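Local coordinates for phosphoenolpyruvate--glycerone phosphotransferase (Enterococcus faecalis, PDB 3B48), which probably serves as the phosphoryl donor of the dihydroxyacetone kinase complex, passing phosphoryl groups from phosphoenolpyruvate, by way of EI and HPr, to DhaL, at residues B[7-12]-B[65-70]; B[16-21]-B[36-41]; B[47-52]-B[74-79]; B[79-84]-B[95-100]. One frame throughout, in Å; residues are numbered along the deposited sequence. Where two conformers were deposited one is given.

Contact 1: residues B[7-12]-B[65-70]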
loop_
_atom_site.group_PDB
_atom_site.type_symbol
_atom_site.label_atom_id
_atom_site.label_comp_id
_atom_site.label_asym_id
_atom_site.label_seq_id
_atom_site.Cartn_x
_atom_site.Cartn_y
_atom_site.Cartn_z
ATOM N N ASP B 7 15.957 -7.607 -5.566
ATOM C CA ASP B 7 15.685 -6.533 -4.631
ATOM C C ASP B 7 14.338 -5.921 -4.959
ATOM O O ASP B 7 13.961 -5.798 -6.145
ATOM C CB ASP B 7 16.759 -5.448 -4.707
ATOM C CG ASP B 7 18.139 -5.965 -4.391
ATOM O OD1 ASP B 7 18.561 -6.937 -5.045
ATOM O OD2 ASP B 7 18.823 -5.378 -3.516
ATOM N N ILE B 8 13.623 -5.553 -3.895
ATOM C CA ILE B 8 12.392 -4.788 -3.980
ATOM C C ILE B 8 12.650 -3.361 -3.547
ATOM O O ILE B 8 13.086 -3.087 -2.412
ATOM C CB ILE B 8 11.273 -5.385 -3.103
ATOM C CG1 ILE B 8 10.832 -6.750 -3.643
ATOM C CG2 ILE B 8 10.084 -4.414 -3.007
ATOM C CD1 ILE B 8 10.062 -7.567 -2.657
ATOM N N LEU B 9 12.369 -2.446 -4.458
ATOM C CA LEU B 9 12.554 -1.021 -4.181
ATOM C C LEU B 9 11.176 -0.373 -4.110
ATOM O O LEU B 9 10.361 -0.464 -5.067
ATOM C CB LEU B 9 13.450 -0.335 -5.228
ATOM C CG LEU B 9 14.936 -0.688 -5.452
ATOM C CD1 LEU B 9 15.168 -2.145 -5.960
ATOM C CD2 LEU B 9 15.526 0.341 -6.439
ATOM N N LEU B 10 10.955 0.242 -2.945
ATOM C CA LEU B 10 9.689 0.796 -2.513
ATOM C C LEU B 10 9.781 2.317 -2.554
ATOM O O LEU B 10 10.468 2.924 -1.719
ATOM C CB LEU B 10 9.391 0.360 -1.062
ATOM C CG LEU B 10 9.429 -1.147 -0.742
ATOM C CD1 LEU B 10 9.375 -1.327 0.765
ATOM C CD2 LEU B 10 8.241 -1.782 -1.370
ATOM N N VAL B 11 9.077 2.912 -3.517
ATOM C CA VAL B 11 9.043 4.379 -3.698
ATOM C C VAL B 11 7.702 5.004 -3.261
ATOM O O VAL B 11 6.649 4.493 -3.557
ATOM C CB VAL B 11 9.402 4.759 -5.140
ATOM C CG1 VAL B 11 9.674 6.257 -5.243
ATOM C CG2 VAL B 11 10.613 3.896 -5.595
ATOM N N SER B 12 7.774 6.090 -2.496
ATOM C CA SER B 12 6.566 6.739 -2.026
ATOM C C SER B 12 6.925 8.160 -1.709
ATOM O O SER B 12 8.093 8.445 -1.580
ATOM C CB SER B 12 6.048 6.018 -0.761
ATOM O OG SER B 12 4.840 6.580 -0.274
ATOM N N ARG B 65 21.881 -8.487 -9.502
ATOM C CA ARG B 65 20.505 -8.389 -9.036
ATOM C C ARG B 65 19.487 -8.035 -10.144
ATOM O O ARG B 65 19.773 -7.293 -11.099
ATOM C CB ARG B 65 20.344 -7.333 -7.913
ATOM C CG ARG B 65 21.545 -7.028 -7.019
ATOM C CD ARG B 65 21.888 -8.146 -6.070
ATOM N NE ARG B 65 20.837 -8.409 -5.092
ATOM C CZ ARG B 65 20.968 -9.201 -4.034
ATOM N NH1 ARG B 65 22.123 -9.814 -3.792
ATOM N NH2 ARG B 65 19.945 -9.380 -3.216
ATOM N N GLU B 66 18.284 -8.569 -9.974
ATOM C CA GLU B 66 17.082 -8.046 -10.621
ATOM C C GLU B 66 16.429 -7.056 -9.695
ATOM O O GLU B 66 16.198 -7.366 -8.526
ATOM C CB GLU B 66 16.094 -9.178 -10.908
ATOM C CG GLU B 66 16.757 -10.308 -11.656
ATOM C CD GLU B 66 17.314 -9.859 -13.001
ATOM O OE1 GLU B 66 16.809 -8.840 -13.553
ATOM O OE2 GLU B 66 18.238 -10.544 -13.503
ATOM N N PHE B 67 16.144 -5.863 -10.204
ATOM C CA PHE B 67 15.581 -4.794 -9.361
ATOM C C PHE B 67 14.135 -4.525 -9.717
ATOM O O PHE B 67 13.837 -4.072 -10.838
ATOM C CB PHE B 67 16.386 -3.497 -9.469
ATOM C CG PHE B 67 17.852 -3.650 -9.126
ATOM C CD1 PHE B 67 18.282 -3.601 -7.790
ATOM C CD2 PHE B 67 18.802 -3.815 -10.141
ATOM C CE1 PHE B 67 19.619 -3.736 -7.466
ATOM C CE2 PHE B 67 20.144 -3.956 -9.843
ATOM C CZ PHE B 67 20.572 -3.914 -8.510
ATOM N N LEU B 68 13.263 -4.798 -8.743
ATOM C CA LEU B 68 11.797 -4.614 -8.852
ATOM C C LEU B 68 11.324 -3.340 -8.175
ATOM O O LEU B 68 11.489 -3.169 -6.953
ATOM C CB LEU B 68 11.052 -5.814 -8.250
ATOM C CG LEU B 68 11.600 -7.227 -8.493
ATOM C CD1 LEU B 68 10.511 -8.259 -8.226
ATOM C CD2 LEU B 68 12.245 -7.454 -9.876
ATOM N N ILE B 69 10.771 -2.433 -8.975
ATOM C CA ILE B 69 10.380 -1.091 -8.493
ATOM C C ILE B 69 8.864 -0.941 -8.300
ATOM O O ILE B 69 8.112 -1.070 -9.258
ATOM C CB ILE B 69 10.965 0.068 -9.400
ATOM C CG1 ILE B 69 12.450 0.310 -9.103
ATOM C CG2 ILE B 69 10.288 1.379 -9.114
ATOM C CD1 ILE B 69 13.392 -0.680 -9.699
ATOM N N PHE B 70 8.445 -0.720 -7.050
ATOM C CA PHE B 70 7.066 -0.416 -6.703
ATOM C C PHE B 70 6.911 1.055 -6.234
ATOM O O PHE B 70 7.745 1.570 -5.490
ATOM C CB PHE B 70 6.538 -1.354 -5.610
ATOM C CG PHE B 70 6.706 -2.802 -5.924
ATOM C CD1 PHE B 70 5.606 -3.585 -6.255
ATOM C CD2 PHE B 70 7.967 -3.394 -5.913
ATOM C CE1 PHE B 70 5.765 -4.924 -6.562
ATOM C CE2 PHE B 70 8.114 -4.750 -6.199
ATOM C CZ PHE B 70 7.022 -5.504 -6.534
#

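Contact 2: residues B[16-21]-B[36-41]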
loop_
_atom_site.group_PDB
_atom_site.type_symbol
_atom_site.label_atom_id
_atom_site.label_comp_id
_atom_site.label_asym_id
_atom_site.label_seq_id
_atom_site.Cartn_x
_atom_site.Cartn_y
_atom_site.Cartn_z
HETATM N N MSE B 16 7.528 6.953 6.075
HETATM C CA MSE B 16 6.773 6.109 7.003
HETATM C C MSE B 16 6.172 4.860 6.339
HETATM O O MSE B 16 6.258 3.743 6.892
HETATM C CB MSE B 16 5.665 6.890 7.683
HETATM C CG MSE B 16 6.004 7.415 9.020
HETATM SE SE MSE B 16 4.302 7.811 9.905
HETATM C CE MSE B 16 4.404 6.453 11.342
ATOM N N ILE B 17 5.562 5.058 5.172
ATOM C CA ILE B 17 4.957 3.942 4.414
ATOM C C ILE B 17 6.025 2.899 4.025
ATOM O O ILE B 17 5.899 1.723 4.388
ATOM C CB ILE B 17 4.137 4.416 3.157
ATOM C CG1 ILE B 17 2.903 5.207 3.590
ATOM C CG2 ILE B 17 3.763 3.227 2.288
ATOM C CD1 ILE B 17 2.071 5.819 2.448
ATOM N N THR B 18 7.084 3.316 3.333
ATOM C CA THR B 18 8.085 2.367 2.864
ATOM C C THR B 18 8.870 1.667 3.979
ATOM O O THR B 18 9.279 0.509 3.807
ATOM C CB THR B 18 9.076 3.003 1.840
ATOM O OG1 THR B 18 9.842 4.024 2.479
ATOM C CG2 THR B 18 8.332 3.629 0.677
ATOM N N ASP B 19 9.146 2.374 5.088
ATOM C CA ASP B 19 9.781 1.750 6.248
ATOM C C ASP B 19 8.795 0.720 6.837
ATOM O O ASP B 19 9.170 -0.376 7.201
ATOM C CB ASP B 19 10.097 2.774 7.370
ATOM C CG ASP B 19 11.268 3.701 7.070
ATOM O OD1 ASP B 19 12.181 3.406 6.288
ATOM O OD2 ASP B 19 11.290 4.763 7.695
ATOM N N GLY B 20 7.536 1.121 6.959
ATOM C CA GLY B 20 6.493 0.256 7.500
ATOM C C GLY B 20 6.308 -1.014 6.706
ATOM O O GLY B 20 6.163 -2.102 7.284
ATOM N N ILE B 21 6.323 -0.888 5.379
ATOM C CA ILE B 21 6.218 -2.063 4.484
ATOM C C ILE B 21 7.398 -3.013 4.709
ATOM O O ILE B 21 7.212 -4.220 4.866
ATOM C CB ILE B 21 6.233 -1.666 3.011
ATOM C CG1 ILE B 21 4.991 -0.880 2.608
ATOM C CG2 ILE B 21 6.354 -2.896 2.106
ATOM C CD1 ILE B 21 5.117 -0.382 1.156
ATOM N N ILE B 36 14.933 -5.777 0.478
ATOM C CA ILE B 36 13.941 -4.687 0.402
ATOM C C ILE B 36 14.641 -3.376 0.730
ATOM O O ILE B 36 15.343 -3.296 1.716
ATOM C CB ILE B 36 12.771 -4.859 1.423
ATOM C CG1 ILE B 36 12.165 -6.269 1.396
ATOM C CG2 ILE B 36 11.685 -3.839 1.204
ATOM C CD1 ILE B 36 11.703 -6.738 0.043
ATOM N N HIS B 37 14.419 -2.351 -0.089
ATOM C CA HIS B 37 14.973 -1.020 0.160
ATOM C C HIS B 37 13.801 -0.062 0.459
ATOM O O HIS B 37 12.867 0.032 -0.347
ATOM C CB HIS B 37 15.784 -0.542 -1.056
ATOM C CG HIS B 37 16.916 -1.459 -1.431
ATOM N ND1 HIS B 37 18.200 -1.291 -0.962
ATOM C CD2 HIS B 37 16.946 -2.570 -2.205
ATOM C CE1 HIS B 37 18.978 -2.233 -1.456
ATOM N NE2 HIS B 37 18.238 -3.030 -2.206
ATOM N N SER B 38 13.829 0.601 1.623
ATOM C CA SER B 38 12.864 1.640 1.912
ATOM C C SER B 38 13.320 2.947 1.265
ATOM O O SER B 38 14.278 3.596 1.741
ATOM C CB SER B 38 12.661 1.820 3.427
ATOM O OG SER B 38 11.808 2.933 3.665
ATOM N N LEU B 39 12.658 3.334 0.182
ATOM C CA LEU B 39 13.075 4.530 -0.559
ATOM C C LEU B 39 12.065 5.667 -0.604
ATOM O O LEU B 39 12.122 6.527 -1.487
ATOM C CB LEU B 39 13.584 4.166 -1.974
ATOM C CG LEU B 39 14.653 3.049 -2.100
ATOM C CD1 LEU B 39 14.944 2.812 -3.540
ATOM C CD2 LEU B 39 15.958 3.355 -1.338
ATOM N N GLY B 40 11.163 5.696 0.368
ATOM C CA GLY B 40 10.225 6.809 0.503
ATOM C C GLY B 40 10.832 8.115 1.014
ATOM O O GLY B 40 11.794 8.119 1.781
ATOM N N GLY B 41 10.227 9.234 0.621
ATOM C CA GLY B 41 10.637 10.515 1.130
ATOM C C GLY B 41 11.682 11.187 0.270
ATOM O O GLY B 41 12.253 10.583 -0.642
#

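Contact 3: residues B[47-52]-B[74-79]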
loop_
_atom_site.group_PDB
_atom_site.type_symbol
_atom_site.label_atom_id
_atom_site.label_comp_id
_atom_site.label_asym_id
_atom_site.label_seq_id
_atom_site.Cartn_x
_atom_site.Cartn_y
_atom_site.Cartn_z
ATOM N N LEU B 47 7.990 14.622 2.883
ATOM C CA LEU B 47 7.024 14.011 1.961
ATOM C C LEU B 47 7.381 14.422 0.527
ATOM O O LEU B 47 7.392 15.614 0.212
ATOM C CB LEU B 47 5.567 14.404 2.299
ATOM C CG LEU B 47 4.933 13.760 3.555
ATOM C CD1 LEU B 47 3.807 14.631 4.165
ATOM C CD2 LEU B 47 4.447 12.352 3.297
ATOM N N GLY B 48 7.694 13.440 -0.315
ATOM C CA GLY B 48 8.099 13.694 -1.691
ATOM C C GLY B 48 8.969 12.566 -2.207
ATOM O O GLY B 48 9.303 11.644 -1.468
ATOM N N SER B 49 9.336 12.602 -3.479
ATOM C CA SER B 49 10.184 11.529 -3.990
ATOM C C SER B 49 11.428 12.018 -4.717
ATOM O O SER B 49 11.393 13.044 -5.367
ATOM C CB SER B 49 9.365 10.576 -4.859
ATOM O OG SER B 49 8.528 9.819 -3.997
ATOM N N ASP B 50 12.521 11.261 -4.599
ATOM C CA ASP B 50 13.787 11.574 -5.247
ATOM C C ASP B 50 14.212 10.370 -6.080
ATOM O O ASP B 50 14.444 9.290 -5.530
ATOM C CB ASP B 50 14.863 11.913 -4.203
ATOM C CG ASP B 50 16.160 12.428 -4.825
ATOM O OD1 ASP B 50 16.265 12.435 -6.062
ATOM O OD2 ASP B 50 17.079 12.842 -4.076
ATOM N N PRO B 51 14.322 10.548 -7.422
ATOM C CA PRO B 51 14.785 9.442 -8.288
ATOM C C PRO B 51 16.234 9.021 -8.008
ATOM O O PRO B 51 16.608 7.902 -8.296
ATOM C CB PRO B 51 14.645 10.020 -9.697
ATOM C CG PRO B 51 14.659 11.516 -9.496
ATOM C CD PRO B 51 14.026 11.773 -8.187
HETATM N N MSE B 52 17.032 9.926 -7.457
HETATM C CA MSE B 52 18.429 9.655 -7.144
HETATM C C MSE B 52 18.597 8.613 -6.018
HETATM O O MSE B 52 19.634 7.999 -5.888
HETATM C CB MSE B 52 19.143 10.964 -6.815
HETATM C CG MSE B 52 20.631 10.996 -7.192
HETATM SE SE MSE B 52 20.945 10.800 -9.124
HETATM C CE MSE B 52 20.064 12.422 -9.750
ATOM N N GLY B 74 1.676 9.539 -7.667
ATOM C CA GLY B 74 2.204 10.854 -7.918
ATOM C C GLY B 74 3.607 10.898 -8.439
ATOM O O GLY B 74 3.903 10.358 -9.489
ATOM N N SER B 75 4.462 11.570 -7.686
ATOM C CA SER B 75 5.815 11.847 -8.106
ATOM C C SER B 75 6.700 10.649 -7.807
ATOM O O SER B 75 7.785 10.526 -8.363
ATOM C CB SER B 75 6.346 13.117 -7.417
ATOM O OG SER B 75 6.664 12.860 -6.057
ATOM N N ALA B 76 6.221 9.765 -6.940
ATOM C CA ALA B 76 6.830 8.469 -6.748
ATOM C C ALA B 76 6.864 7.710 -8.075
ATOM O O ALA B 76 7.896 7.148 -8.457
ATOM C CB ALA B 76 6.095 7.685 -5.681
ATOM N N VAL B 77 5.743 7.726 -8.782
ATOM C CA VAL B 77 5.600 7.051 -10.067
ATOM C C VAL B 77 6.536 7.686 -11.081
ATOM O O VAL B 77 7.296 6.978 -11.758
ATOM C CB VAL B 77 4.102 7.085 -10.561
ATOM C CG1 VAL B 77 3.951 6.562 -12.000
ATOM C CG2 VAL B 77 3.227 6.263 -9.615
ATOM N N LEU B 78 6.471 9.016 -11.179
ATOM C CA LEU B 78 7.356 9.778 -12.049
ATOM C C LEU B 78 8.839 9.515 -11.732
ATOM O O LEU B 78 9.640 9.261 -12.658
ATOM C CB LEU B 78 7.036 11.280 -12.003
ATOM C CG LEU B 78 7.916 12.119 -12.941
ATOM C CD1 LEU B 78 7.618 11.825 -14.422
ATOM C CD2 LEU B 78 7.784 13.611 -12.666
ATOM N N SER B 79 9.198 9.558 -10.447
ATOM C CA SER B 79 10.587 9.318 -10.001
ATOM C C SER B 79 11.115 7.921 -10.373
ATOM O O SER B 79 12.300 7.752 -10.692
ATOM C CB SER B 79 10.707 9.580 -8.492
ATOM O OG SER B 79 11.799 8.889 -7.917
#

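Contact 4: residues B[79-84]-B[95-100]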
loop_
_atom_site.group_PDB
_atom_site.type_symbol
_atom_site.label_atom_id
_atom_site.label_comp_id
_atom_site.label_asym_id
_atom_site.label_seq_id
_atom_site.Cartn_x
_atom_site.Cartn_y
_atom_site.Cartn_z
ATOM N N SER B 79 9.198 9.558 -10.447
ATOM C CA SER B 79 10.587 9.318 -10.001
ATOM C C SER B 79 11.115 7.921 -10.373
ATOM O O SER B 79 12.300 7.752 -10.692
ATOM C CB SER B 79 10.707 9.580 -8.492
ATOM O OG SER B 79 11.799 8.889 -7.917
ATOM N N SER B 80 10.232 6.926 -10.327
ATOM C CA SER B 80 10.538 5.572 -10.795
ATOM C C SER B 80 10.755 5.465 -12.314
ATOM O O SER B 80 11.550 4.640 -12.763
ATOM C CB SER B 80 9.391 4.645 -10.415
ATOM O OG SER B 80 9.372 4.516 -9.033
ATOM N N GLU B 81 10.036 6.290 -13.080
ATOM C CA GLU B 81 10.163 6.318 -14.540
ATOM C C GLU B 81 11.392 7.094 -14.988
ATOM O O GLU B 81 12.086 6.669 -15.915
ATOM C CB GLU B 81 8.896 6.883 -15.240
ATOM C CG GLU B 81 7.616 6.090 -14.953
ATOM C CD GLU B 81 6.291 6.808 -15.309
ATOM O OE1 GLU B 81 6.256 8.030 -15.593
ATOM O OE2 GLU B 81 5.259 6.123 -15.296
ATOM N N LEU B 82 11.636 8.239 -14.344
ATOM C CA LEU B 82 12.808 9.080 -14.661
ATOM C C LEU B 82 14.150 8.431 -14.300
ATOM O O LEU B 82 15.161 8.707 -14.941
ATOM C CB LEU B 82 12.722 10.437 -13.975
ATOM C CG LEU B 82 11.568 11.412 -14.248
ATOM C CD1 LEU B 82 11.631 12.536 -13.241
ATOM C CD2 LEU B 82 11.598 11.966 -15.682
ATOM N N ALA B 83 14.147 7.572 -13.287
ATOM C CA ALA B 83 15.340 6.861 -12.852
ATOM C C ALA B 83 15.802 5.891 -13.907
ATOM O O ALA B 83 16.999 5.771 -14.152
ATOM C CB ALA B 83 15.078 6.116 -11.523
ATOM N N PHE B 84 14.845 5.208 -14.523
ATOM C CA PHE B 84 15.115 4.249 -15.584
ATOM C C PHE B 84 15.946 4.871 -16.709
ATOM O O PHE B 84 17.044 4.393 -17.017
ATOM C CB PHE B 84 13.801 3.670 -16.126
ATOM C CG PHE B 84 13.974 2.788 -17.327
ATOM C CD1 PHE B 84 14.315 1.451 -17.180
ATOM C CD2 PHE B 84 13.801 3.299 -18.625
ATOM C CE1 PHE B 84 14.462 0.636 -18.307
ATOM C CE2 PHE B 84 13.984 2.497 -19.739
ATOM C CZ PHE B 84 14.301 1.164 -19.578
ATOM N N TYR B 95 16.139 -3.680 -14.643
ATOM C CA TYR B 95 15.239 -2.755 -13.931
ATOM C C TYR B 95 13.789 -2.975 -14.349
ATOM O O TYR B 95 13.432 -2.838 -15.542
ATOM C CB TYR B 95 15.661 -1.329 -14.233
ATOM C CG TYR B 95 14.963 -0.187 -13.492
ATOM C CD1 TYR B 95 15.639 0.489 -12.475
ATOM C CD2 TYR B 95 13.685 0.293 -13.871
ATOM C CE1 TYR B 95 15.065 1.564 -11.821
ATOM C CE2 TYR B 95 13.105 1.395 -13.206
ATOM C CZ TYR B 95 13.828 2.011 -12.183
ATOM O OH TYR B 95 13.374 3.077 -11.491
ATOM N N HIS B 96 12.953 -3.320 -13.370
ATOM C CA HIS B 96 11.564 -3.720 -13.653
ATOM C C HIS B 96 10.560 -2.876 -12.880
ATOM O O HIS B 96 10.427 -3.012 -11.646
ATOM C CB HIS B 96 11.300 -5.215 -13.351
ATOM C CG HIS B 96 12.431 -6.145 -13.710
ATOM N ND1 HIS B 96 12.539 -6.757 -14.938
ATOM C CD2 HIS B 96 13.478 -6.596 -12.975
ATOM C CE1 HIS B 96 13.613 -7.530 -14.954
ATOM N NE2 HIS B 96 14.202 -7.447 -13.773
ATOM N N LEU B 97 9.844 -2.028 -13.611
ATOM C CA LEU B 97 8.739 -1.249 -13.084
ATOM C C LEU B 97 7.545 -2.172 -12.942
ATOM O O LEU B 97 6.999 -2.666 -13.942
ATOM C CB LEU B 97 8.365 -0.118 -14.049
ATOM C CG LEU B 97 9.356 1.017 -14.243
ATOM C CD1 LEU B 97 8.959 1.860 -15.455
ATOM C CD2 LEU B 97 9.489 1.869 -12.984
ATOM N N VAL B 98 7.117 -2.406 -11.708
ATOM C CA VAL B 98 6.102 -3.421 -11.511
ATOM C C VAL B 98 4.763 -2.742 -11.435
ATOM O O VAL B 98 4.490 -1.981 -10.507
ATOM C CB VAL B 98 6.339 -4.318 -10.267
ATOM C CG1 VAL B 98 5.524 -5.626 -10.382
ATOM C CG2 VAL B 98 7.808 -4.637 -10.089
ATOM N N ASP B 99 3.930 -2.997 -12.440
ATOM C CA ASP B 99 2.597 -2.412 -12.468
ATOM C C ASP B 99 1.710 -3.133 -11.464
ATOM O O ASP B 99 0.936 -4.024 -11.810
ATOM C CB ASP B 99 2.006 -2.468 -13.866
ATOM C CG ASP B 99 0.982 -1.386 -14.087
ATOM O OD1 ASP B 99 0.301 -1.013 -13.112
ATOM O OD2 ASP B 99 0.859 -0.897 -15.223
ATOM N N ALA B 100 1.830 -2.714 -10.206
ATOM C CA ALA B 100 1.201 -3.402 -9.076
ATOM C C ALA B 100 1.062 -2.436 -7.907
ATOM O O ALA B 100 1.865 -1.508 -7.789
ATOM C CB ALA B 100 2.047 -4.634 -8.658
#

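Contact 1: residues B[7-12]-B[65-70]
The side chain of Arg65 is bent twice, at chi2 (-71°) and chi3 (-64°), and this brings its NE to the carboxylate of Asp7. The result is a salt bridge between Arg65 NE and Asp7 OD1, 2.7 Å long. OD1 uses its syn lone pair and lies at the edge of the guanidinium, close to its plane. The two flat groups are steeply turned, with planes 78° apart. A weak bond from Arg65 NH2 to the same OD1 (3.4 Å) adds to the grip. The other carboxylate oxygen, OD2, bonds to His37 NE2, so each carboxylate oxygen of the buried Asp7 has a partner. Arg65 CB also lies over one face of the Phe67 ring, near its rim. The backbones pair as parallel strands through five hydrogen bonds. Leu9 N to Leu68 O and Val11 N to Phe70 O are each 2.7 Å. Leu9 and Phe67 share a face of the sheet, with Leu9 CD1 at the ring edge, 3.9 Å from Phe67 CD1. Ile69 CD1 lies 4.0 Å from Leu9 CD2 there. On the other face Ile8 CG2 meets Phe70 CD2 at 3.7 Å. These are the two central strands of the parallel sheet. Strand 35-38 pairs with the far edge of 7-11. Helix 51-60 covers Leu9 and Phe67, and helix 102-113 covers Ile8 and Phe70.

Contact 2: residues B[16-21]-B[36-41]
Ser38 OG donates to Asp19 OD1 of helix 15-27 at 2.7 Å. It meets the oxygen from above the carboxylate plane, 46° out of it. Ser38 OG is placed anti to its own backbone N (chi1 174°), which carries it to the helix. Thr18 OG1 lies close to the same hydroxyl, at a distance too short to lean on. Thr18 OG1 accepts from Gly40 N at 3.0 Å. It also lies in weak hydrogen-bonding reach of Lys15 O, one turn back. The threonine hydroxyl thus ties the helix to the backbone at Gly40, just beyond Ser38. The contact belongs to a beta-alpha-beta unit, strand 6-11, helix 15-27 and strand 35-38. It fastens the first turns of the helix to the strand that the helix leads into. Thr18 CG2 packs close to Gly40, 3.7 Å from Gly40 CA. The methyl also faces strand 6-11, where Thr18 touches Leu10. Lys15 NZ makes a long, weak ion pair with Asp19 OD1, which would add some positive charge beside the carboxylate. The helix also meets the second subunit: Asp19 packs on Met16 of that chain and Ile17 on its Gly20.

Contact 3: residues B[47-52]-B[74-79]
Ser49 points its side chain at the first turn of helix 75-84 and fits between Ser75 and Ala76. Its CB faces Ser75 OG at 3.7 Å. Its OG lies alongside Ala76, 3.5 Å from Ala76 CA and 3.6 Å from Ala76 CB. One turn further on, Ser79 points back across the contact. Its CB packs against Ser49 CB at 4.0 Å. The Pro51 ring comes next, with its CD 4.0 Å from Ser79 CB and its CB 3.4 Å from the backbone Ser79 O. In one of its two conformers, Ser79 OG is turned anti to its backbone N (chi1 157°) and reaches Pro51 CA. The second conformer makes this close approach doubtful. Pro51 N has no hydrogen to offer that hydroxyl. The loop 47-50 runs along the helix start and then turns into helix 51-60. Asp50 is the N-cap of that helix, and its OD1 accepts from Met52 N at 3.0 Å. Asp50 itself points away from helix 75-84. The two helix starts flank the loop that carries His13, consistent with the histidine-borne phosphoryl relay of this family. No hydrogen bond joins the two segments. Ser75 OG bonds to His13 NE2, and Ser49 OG bonds weakly to Ser12 O. Small side chains let the two helix starts come close by van der Waals contact, while the hydroxyls of Ser75 and Ser49 turn to His13 and Ser12.

Contact 4: residues B[79-84]-B[95-100]
Helix 75-84 is part of the beta-alpha-beta crossover from strand 66-71 to strand 95-97, a connection that also contains helix 89-92. This contact packs the second half of that helix on the outermost strand of the sheet within this chain. Tyr95 carries most of it. Its ring is swung anti to the backbone N (chi1 -174°) and reaches across to the helix. Tyr95 OH donates to the backbone Ser80 O at 2.7 Å. It arrives in the carbonyl plane, on a lone pair, with a C=O...donor angle of 130°. Ala83 CB lies 3.5 Å from Tyr95 OH. Phe84 lies further along the ring, with its CA over one face near the rim. Phe84 CD1 meets Tyr95 CD2 at 3.6 Å, and the two ring planes are 55° apart. Leu97 packs beside Ser80, its CD2 3.8 Å from Ser80 CB and 3.5 Å from Ser80 O. Trp134 of the second subunit packs on Ser80 and Leu97 and bonds to Glu81 OE2. Ile54 of helix 51-60 also touches Tyr95. Near the helix end Ser80 O, 3.8 Å from Phe84 N, takes the tyrosine hydroxyl as its donor; the other contacts across the segments are van der Waals.

Overall arrangement
From the N terminus, strand 6-11 first enters contact 1, which closes the longest loop by pairing it with strand 66-71. Contact 2 lies wholly within that loop and ties helix 15-27 to strand 35-38, the strand on the other side of 6-11. Contact 3 crosses contact 1: it begins inside the loop at 47-52 and ends beyond it at 74-79, linking the starts of helices 51-60 and 75-84. Contact 4 follows in series and shares Ser79 with contact 3. It joins helix 75-84 to strand 95-97, whose His96 backbone pairs with Phe67 and Ile69 of contact 1. Together they bind the four-stranded sheet to three of its helices, and each reaches the second subunit.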